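Local coordinates for capsule biosynthesis protein CapD proenzyme (Bacillus anthracis, PDB 3G9K) that cleaves the poly-gamma-D-glutamate capsule of the anthrax bacillus and joins it through an amide bond to meso-diaminopimelic acid of the peptidoglycan, at residues Q175-L178 with A179-L182; K254-V257 with Y258-V261. All coordinates share one frame; numbering follows the deposited sequence.

In the fold
The chain is the larger, N-terminal piece of a gamma-glutamyltransferase-family proenzyme of the Ntn clan, and both contacts are local, each made within one short run of residues. Contact 1 is the start of helix 176-188, its centre 20 Å from that of the chain; contact 2 is the turn joining helices 242-254 and 264-284, its centre 32 Å from that of the chain and on the opposite side. Their centres lie 51 Å apart and their nearest atoms about 41 Å, so they do not touch. Each pairs an acidic residue with a basic one three positions on, and each also meets the second CapD chain of the assembly, probably the other product of the precursor.

Contact 1: residues Q175-L178 with A179-L182; sequences QTDL and ARTL
The first two turns of helix 176-188 bring Asp177 and Arg180 together on the exposed side and Leu178 and Leu182 on the buried one. The two charged side chains run alongside each other, three residues apart, in an i to i+3 salt bridge. Arg180 NH1 donates to Asp177 OD1 over 3.3 Å, reaching the oxygen from above the carboxylate plane; the two flat groups are turned 54° from one another. A bend at chi3 (-51°) folds the guanidinium back along the helix instead of letting it run straight out, and carries NH2 to 3.7 Å from Thr176 CG2. One water donates to Asp177 O at 2.9 Å and accepts a weak bond from Arg180 NH1, so NH1 meets the side chain of Asp177 directly and its backbone through a water, the second link being weak.

Gln175 is the N-cap of the helix. Its O accepts from Ala179 N at 2.9 Å, the first of four i to i+4 bonds that end with Leu182 N to Leu178 O at 2.8 Å, while its NE2 bonds Val57 O in helix 44-58. On the buried side Leu178 CD1 lies 4.0 Å from Leu182 CG, the side chains at a slant to each other; both leucines pack on Val57, and Leu182 also on Tyr53 and on Ile128 of helix 120-133. Ala179 sits against Ala131 of that same helix. Thr181 OG1 is hydrogen-bonded to Ala31 O of the second CapD chain, and Leu178 packs on Gly32 of that chain.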
# COMPACT_ATOMS: atom_id res chain seq x y z
N GLN A 175 -9.28 22.00 3.05
CA GLN A 175 -8.73 21.88 1.67
C GLN A 175 -9.78 22.21 0.60
O GLN A 175 -10.31 21.33 -0.11
CB GLN A 175 -8.13 20.46 1.44
CG GLN A 175 -6.88 20.15 2.27
CD GLN A 175 -6.35 18.76 2.08
OE1 GLN A 175 -5.45 18.52 1.29
NE2 GLN A 175 -6.91 17.83 2.83
N THR A 176 -10.06 23.51 0.48
CA THR A 176 -11.06 24.04 -0.42
C THR A 176 -10.86 23.75 -1.90
O THR A 176 -11.80 23.34 -2.56
CB THR A 176 -11.19 25.54 -0.21
OG1 THR A 176 -11.59 25.74 1.15
CG2 THR A 176 -12.22 26.13 -1.16
N ASP A 177 -9.64 23.95 -2.41
CA ASP A 177 -9.30 23.61 -3.79
C ASP A 177 -9.56 22.14 -4.08
O ASP A 177 -10.15 21.81 -5.12
CB ASP A 177 -7.83 23.91 -4.14
CG ASP A 177 -7.48 25.41 -4.13
OD1 ASP A 177 -8.37 26.25 -4.02
OD2 ASP A 177 -6.28 25.73 -4.31
N LEU A 178 -9.11 21.25 -3.18
CA LEU A 178 -9.36 19.82 -3.33
C LEU A 178 -10.85 19.47 -3.31
O LEU A 178 -11.28 18.58 -4.05
CB LEU A 178 -8.58 18.98 -2.29
CG LEU A 178 -8.67 17.45 -2.31
CD1 LEU A 178 -8.24 16.87 -3.67
CD2 LEU A 178 -7.83 16.84 -1.14
N ALA A 179 -11.62 20.09 -2.41
CA ALA A 179 -13.07 19.90 -2.40
C ALA A 179 -13.67 20.23 -3.76
O ALA A 179 -14.42 19.46 -4.29
CB ALA A 179 -13.74 20.68 -1.30
N ARG A 180 -13.28 21.35 -4.35
CA ARG A 180 -13.72 21.72 -5.68
C ARG A 180 -13.43 20.63 -6.69
O ARG A 180 -14.33 20.23 -7.45
CB ARG A 180 -13.07 23.03 -6.13
CG ARG A 180 -13.63 23.58 -7.42
CD ARG A 180 -13.02 24.96 -7.73
NE ARG A 180 -13.14 25.83 -6.56
CZ ARG A 180 -12.12 26.31 -5.82
NH1 ARG A 180 -10.86 26.05 -6.11
NH2 ARG A 180 -12.39 27.07 -4.78
N THR A 181 -12.19 20.12 -6.70
CA THR A 181 -11.82 19.07 -7.63
C THR A 181 -12.66 17.83 -7.41
O THR A 181 -13.16 17.23 -8.36
CB THR A 181 -10.30 18.74 -7.56
OG1 THR A 181 -9.55 19.94 -7.82
CG2 THR A 181 -9.85 17.57 -8.57
N LEU A 182 -12.76 17.41 -6.15
CA LEU A 182 -13.52 16.21 -5.82
C LEU A 182 -15.03 16.39 -6.20
O LEU A 182 -15.65 15.48 -6.70
CB LEU A 182 -13.35 15.86 -4.34
CG LEU A 182 -11.97 15.44 -3.85
CD1 LEU A 182 -11.97 15.13 -2.38
CD2 LEU A 182 -11.42 14.18 -4.63
O HOH W 1 -9.32 23.56 -7.22

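Contact 2: residues K254-V257 with Y258-V261; sequences KKEV and YKDV
Val257, Tyr258 and Lys259 form a turn of 3-10 helix, which Glu256, the residue that ends helix 242-254, leads into through its carbonyl. Glu256 has positive phi (49°) and closes that helix in a Schellman motif. Lys259 N donates to Glu256 O at 3.1 Å and Asp260 N to Val257 O at 2.9 Å, both i to i+3 bonds. In each the donor stands well above the carbonyl plane, and the hydrogen bonds are bent, the N-H...O angle being 144° in the first.

The side chains of Glu256 and Lys259 lie alongside each other and point the same way. Both have CG beside the backbone N and run extended beyond it, with Lys259 CD 4.1 Å from Glu256 CB and the charged ends together. Lys259 NZ then meets Glu256 OE2 at 3.3 Å in a salt bridge whose hydrogen bond is weak, with OE1 at 3.6 Å.

Val257 turns inward onto Met271 and Ile274 of helix 264-284, and Asp260 OD2 pairs with Lys270 of that helix. The ring of Tyr258 has Val261 CG1 over one face, 3.8 Å above its plane and toward the rim, and stacks with His95 of the second CapD chain. With both oxygens near NZ and a weak bond at an exposed position, the Glu256-Lys259 pairing is probably more a matter of general charge attraction than of one directed bond.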
# COMPACT_ATOMS: atom_id res chain seq x y z
N LYS A 254 10.69 -23.56 2.94
CA LYS A 254 11.50 -24.73 2.53
C LYS A 254 12.81 -24.80 3.28
O LYS A 254 13.27 -25.87 3.66
CB LYS A 254 11.82 -24.64 1.04
CG LYS A 254 12.41 -25.92 0.50
CD LYS A 254 12.58 -25.90 -1.00
CE LYS A 254 13.15 -27.26 -1.47
NZ LYS A 254 14.01 -27.06 -2.65
N LYS A 255 13.42 -23.65 3.49
CA LYS A 255 14.68 -23.57 4.20
C LYS A 255 14.46 -23.58 5.71
O LYS A 255 15.42 -23.56 6.48
CB LYS A 255 15.45 -22.35 3.72
CG LYS A 255 15.65 -22.38 2.20
CD LYS A 255 16.75 -21.45 1.75
CE LYS A 255 16.68 -21.16 0.26
NZ LYS A 255 18.04 -21.13 -0.33
N GLU A 256 13.21 -23.64 6.15
CA GLU A 256 12.86 -23.76 7.57
C GLU A 256 13.61 -22.74 8.44
O GLU A 256 14.12 -23.08 9.51
CB GLU A 256 13.15 -25.17 8.07
CG GLU A 256 12.32 -26.23 7.40
CD GLU A 256 12.72 -27.62 7.84
OE1 GLU A 256 13.94 -27.93 7.80
OE2 GLU A 256 11.82 -28.40 8.22
N VAL A 257 13.66 -21.50 7.96
CA VAL A 257 14.36 -20.44 8.68
C VAL A 257 13.74 -20.16 10.04
O VAL A 257 14.41 -19.63 10.92
CB VAL A 257 14.40 -19.14 7.89
CG1 VAL A 257 15.23 -19.32 6.65
CG2 VAL A 257 12.97 -18.68 7.53
N TYR A 258 12.47 -20.51 10.19
CA TYR A 258 11.78 -20.31 11.47
C TYR A 258 12.45 -21.08 12.62
O TYR A 258 12.41 -20.63 13.76
CB TYR A 258 10.32 -20.72 11.38
CG TYR A 258 9.58 -20.40 12.66
CD1 TYR A 258 9.25 -19.08 12.97
CD2 TYR A 258 9.26 -21.40 13.58
CE1 TYR A 258 8.57 -18.77 14.16
CE2 TYR A 258 8.59 -21.10 14.77
CZ TYR A 258 8.25 -19.78 15.06
OH TYR A 258 7.59 -19.49 16.23
N LYS A 259 13.04 -22.23 12.30
CA LYS A 259 13.81 -23.00 13.30
C LYS A 259 14.95 -22.17 13.93
O LYS A 259 15.37 -22.46 15.05
CB LYS A 259 14.34 -24.30 12.68
CG LYS A 259 13.24 -25.34 12.36
CD LYS A 259 13.81 -26.65 11.80
CE LYS A 259 12.78 -27.78 11.82
NZ LYS A 259 13.21 -29.04 11.11
N ASP A 260 15.43 -21.15 13.22
CA ASP A 260 16.45 -20.21 13.76
C ASP A 260 15.89 -18.89 14.31
O ASP A 260 16.67 -17.97 14.57
CB ASP A 260 17.46 -19.87 12.66
CG ASP A 260 18.03 -21.10 11.99
OD1 ASP A 260 18.67 -21.91 12.67
OD2 ASP A 260 17.82 -21.25 10.76
N VAL A 261 14.58 -18.78 14.50
CA VAL A 261 13.97 -17.47 14.83
C VAL A 261 14.47 -16.87 16.15
O VAL A 261 14.53 -15.65 16.31
CB VAL A 261 12.41 -17.53 14.81
CG1 VAL A 261 11.87 -18.39 15.95
CG2 VAL A 261 11.83 -16.12 14.87